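Local coordinates for diaminopimelate decarboxylase (Methanocaldococcus jannaschii, PDB 1TWI), which catalyses the pyridoxal-phosphate-dependent decarboxylation of meso-diaminopimelate to L-lysine, the last step of lysine biosynthesis by the diaminopimelate pathway, at residues E49-W54 with L287-G292. Sequence-based numbering, arbitrary orientation.
Sequences EAFKRW and LILEPG. With PLP (pyridoxal-5'-phosphate), chain E.
Phe51 and Leu289 meet in a CH-pi contact: methyl CD1 of Leu289 lies 3.7 Å from the centroid of the Phe51 ring, 25° off its normal. The methyl is displaced toward the rim, and CZ of Phe51 is its nearest atom, 3.3 Å from Leu289 CD1. Leu287 CD2 approaches the same ring obliquely, 3.9 Å from Phe51 CD1. With CG anti to the backbone N (chi1 -173°), the Trp54 indole is carried toward the strand, where a second CH-pi contact sets Leu287 CB over one face, 3.7 Å from the centroid of the five-membered ring. The indole NE1 is hydrogen-bonded to the carbonyl O of Pro285, a bond that would hold the ring's orientation. No hydrogen bond joins the two segments, and all four touching residues are buried. Beyond the strand, Gly292 N donates to the cofactor phosphate O3P (2.9 Å), and Glu290 OE1 lies 2.7 Å from the pyridine N1. This is helix-on-strand packing in the TIM-barrel domain: segment 49-54 of helix 37-58 runs nearly antiparallel (157°) to segment 287-289 of strand 286-289, which pairs in parallel with strands 62-67 and 244-246. Phe51 also stacks on Phe62, while helix 264-276 packs against Phe51 through Leu267 and against Trp54 through Met275.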
# COMPACT_ATOMS: atom_id res chain seq x y z
N GLU A 49 -10.83 25.62 -19.80
CA GLU A 49 -10.43 26.55 -20.84
C GLU A 49 -10.02 25.80 -22.12
O GLU A 49 -10.37 26.19 -23.25
CB GLU A 49 -9.28 27.41 -20.34
CG GLU A 49 -8.84 28.39 -21.37
CD GLU A 49 -9.77 29.60 -21.51
OE1 GLU A 49 -9.49 30.39 -22.43
OE2 GLU A 49 -10.74 29.75 -20.71
N ALA A 50 -9.30 24.70 -21.94
CA ALA A 50 -8.85 23.94 -23.07
C ALA A 50 -10.00 23.24 -23.80
O ALA A 50 -9.99 23.16 -25.03
CB ALA A 50 -7.82 22.92 -22.64
N PHE A 51 -11.00 22.75 -23.07
CA PHE A 51 -12.06 22.01 -23.73
C PHE A 51 -13.39 22.75 -23.98
O PHE A 51 -14.29 22.17 -24.53
CB PHE A 51 -12.34 20.67 -22.99
CG PHE A 51 -11.28 19.62 -23.21
CD1 PHE A 51 -11.43 18.67 -24.21
CD2 PHE A 51 -10.12 19.60 -22.43
CE1 PHE A 51 -10.43 17.71 -24.44
CE2 PHE A 51 -9.10 18.63 -22.65
CZ PHE A 51 -9.25 17.68 -23.66
N LYS A 52 -13.53 24.03 -23.63
CA LYS A 52 -14.82 24.69 -23.85
C LYS A 52 -15.15 24.77 -25.34
O LYS A 52 -16.29 24.94 -25.73
CB LYS A 52 -14.81 26.10 -23.24
CG LYS A 52 -13.79 27.02 -23.86
CD LYS A 52 -13.96 28.40 -23.24
CE LYS A 52 -12.77 29.30 -23.46
NZ LYS A 52 -12.85 30.43 -22.44
N ARG A 53 -14.14 24.68 -26.17
CA ARG A 53 -14.36 24.65 -27.59
C ARG A 53 -15.38 23.52 -27.96
O ARG A 53 -16.16 23.65 -28.92
CB ARG A 53 -13.02 24.39 -28.29
CG ARG A 53 -13.14 24.17 -29.75
CD ARG A 53 -11.79 23.98 -30.40
NE ARG A 53 -11.96 23.60 -31.80
CZ ARG A 53 -11.08 22.86 -32.46
NH1 ARG A 53 -9.99 22.44 -31.83
NH2 ARG A 53 -11.31 22.51 -33.71
N TRP A 54 -15.33 22.39 -27.26
CA TRP A 54 -16.26 21.30 -27.59
C TRP A 54 -17.71 21.78 -27.54
O TRP A 54 -18.47 21.61 -28.51
CB TRP A 54 -16.12 20.10 -26.60
CG TRP A 54 -16.96 18.96 -27.07
CD1 TRP A 54 -18.09 18.42 -26.46
CD2 TRP A 54 -16.74 18.20 -28.23
NE1 TRP A 54 -18.56 17.34 -27.21
CE2 TRP A 54 -17.73 17.20 -28.30
CE3 TRP A 54 -15.77 18.26 -29.26
CZ2 TRP A 54 -17.79 16.27 -29.34
CZ3 TRP A 54 -15.83 17.34 -30.29
CH2 TRP A 54 -16.82 16.35 -30.33
N LEU A 287 -18.98 15.08 -24.45
CA LEU A 287 -17.65 14.56 -24.26
C LEU A 287 -17.32 14.52 -22.77
O LEU A 287 -17.57 15.51 -22.06
CB LEU A 287 -16.61 15.48 -24.99
CG LEU A 287 -15.11 15.22 -24.71
CD1 LEU A 287 -14.74 13.79 -25.10
CD2 LEU A 287 -14.18 16.22 -25.49
N ILE A 288 -16.82 13.40 -22.26
CA ILE A 288 -16.47 13.31 -20.83
C ILE A 288 -15.03 12.86 -20.71
O ILE A 288 -14.59 11.98 -21.48
CB ILE A 288 -17.32 12.22 -20.11
CG1 ILE A 288 -18.81 12.55 -20.27
CG2 ILE A 288 -16.94 12.12 -18.64
CD1 ILE A 288 -19.80 11.37 -19.86
N LEU A 289 -14.27 13.46 -19.78
CA LEU A 289 -12.90 13.02 -19.51
C LEU A 289 -12.88 12.68 -18.02
O LEU A 289 -13.70 13.21 -17.26
CB LEU A 289 -11.84 14.12 -19.79
CG LEU A 289 -11.80 14.65 -21.23
CD1 LEU A 289 -10.56 15.59 -21.43
CD2 LEU A 289 -11.72 13.47 -22.18
N GLU A 290 -11.94 11.84 -17.61
CA GLU A 290 -11.85 11.40 -16.21
C GLU A 290 -10.50 11.66 -15.62
O GLU A 290 -9.89 10.77 -15.09
CB GLU A 290 -12.16 9.89 -16.10
CG GLU A 290 -13.60 9.48 -16.61
CD GLU A 290 -13.79 7.93 -16.65
OE1 GLU A 290 -12.80 7.16 -16.78
OE2 GLU A 290 -14.95 7.49 -16.60
N PRO A 291 -10.01 12.91 -15.71
CA PRO A 291 -8.69 13.14 -15.14
C PRO A 291 -8.68 12.92 -13.62
O PRO A 291 -9.67 13.26 -12.92
CB PRO A 291 -8.38 14.60 -15.51
CG PRO A 291 -9.75 15.27 -15.46
CD PRO A 291 -10.68 14.18 -16.08
N GLY A 292 -7.57 12.36 -13.12
CA GLY A 292 -7.38 12.15 -11.68
C GLY A 292 -6.11 12.94 -11.31
O GLY A 292 -6.15 14.07 -10.81
N1 PLP E . -10.62 6.57 -15.38
C2 PLP E . -10.38 5.24 -15.05
C2A PLP E . -11.38 4.20 -15.60
C3 PLP E . -9.29 4.97 -14.23
O3 PLP E . -9.08 3.66 -13.92
C4 PLP E . -8.42 5.93 -13.78
C4A PLP E . -7.22 5.51 -12.86
O4A PLP E . -7.26 4.41 -12.40
C5 PLP E . -8.65 7.28 -14.11
C6 PLP E . -9.74 7.55 -14.92
C5A PLP E . -7.80 8.48 -13.71
O4P PLP E . -6.43 8.35 -14.16
P PLP E . -5.38 9.52 -13.98
O1P PLP E . -4.14 8.97 -14.54
O2P PLP E . -5.28 9.75 -12.50
O3P PLP E . -5.86 10.69 -14.72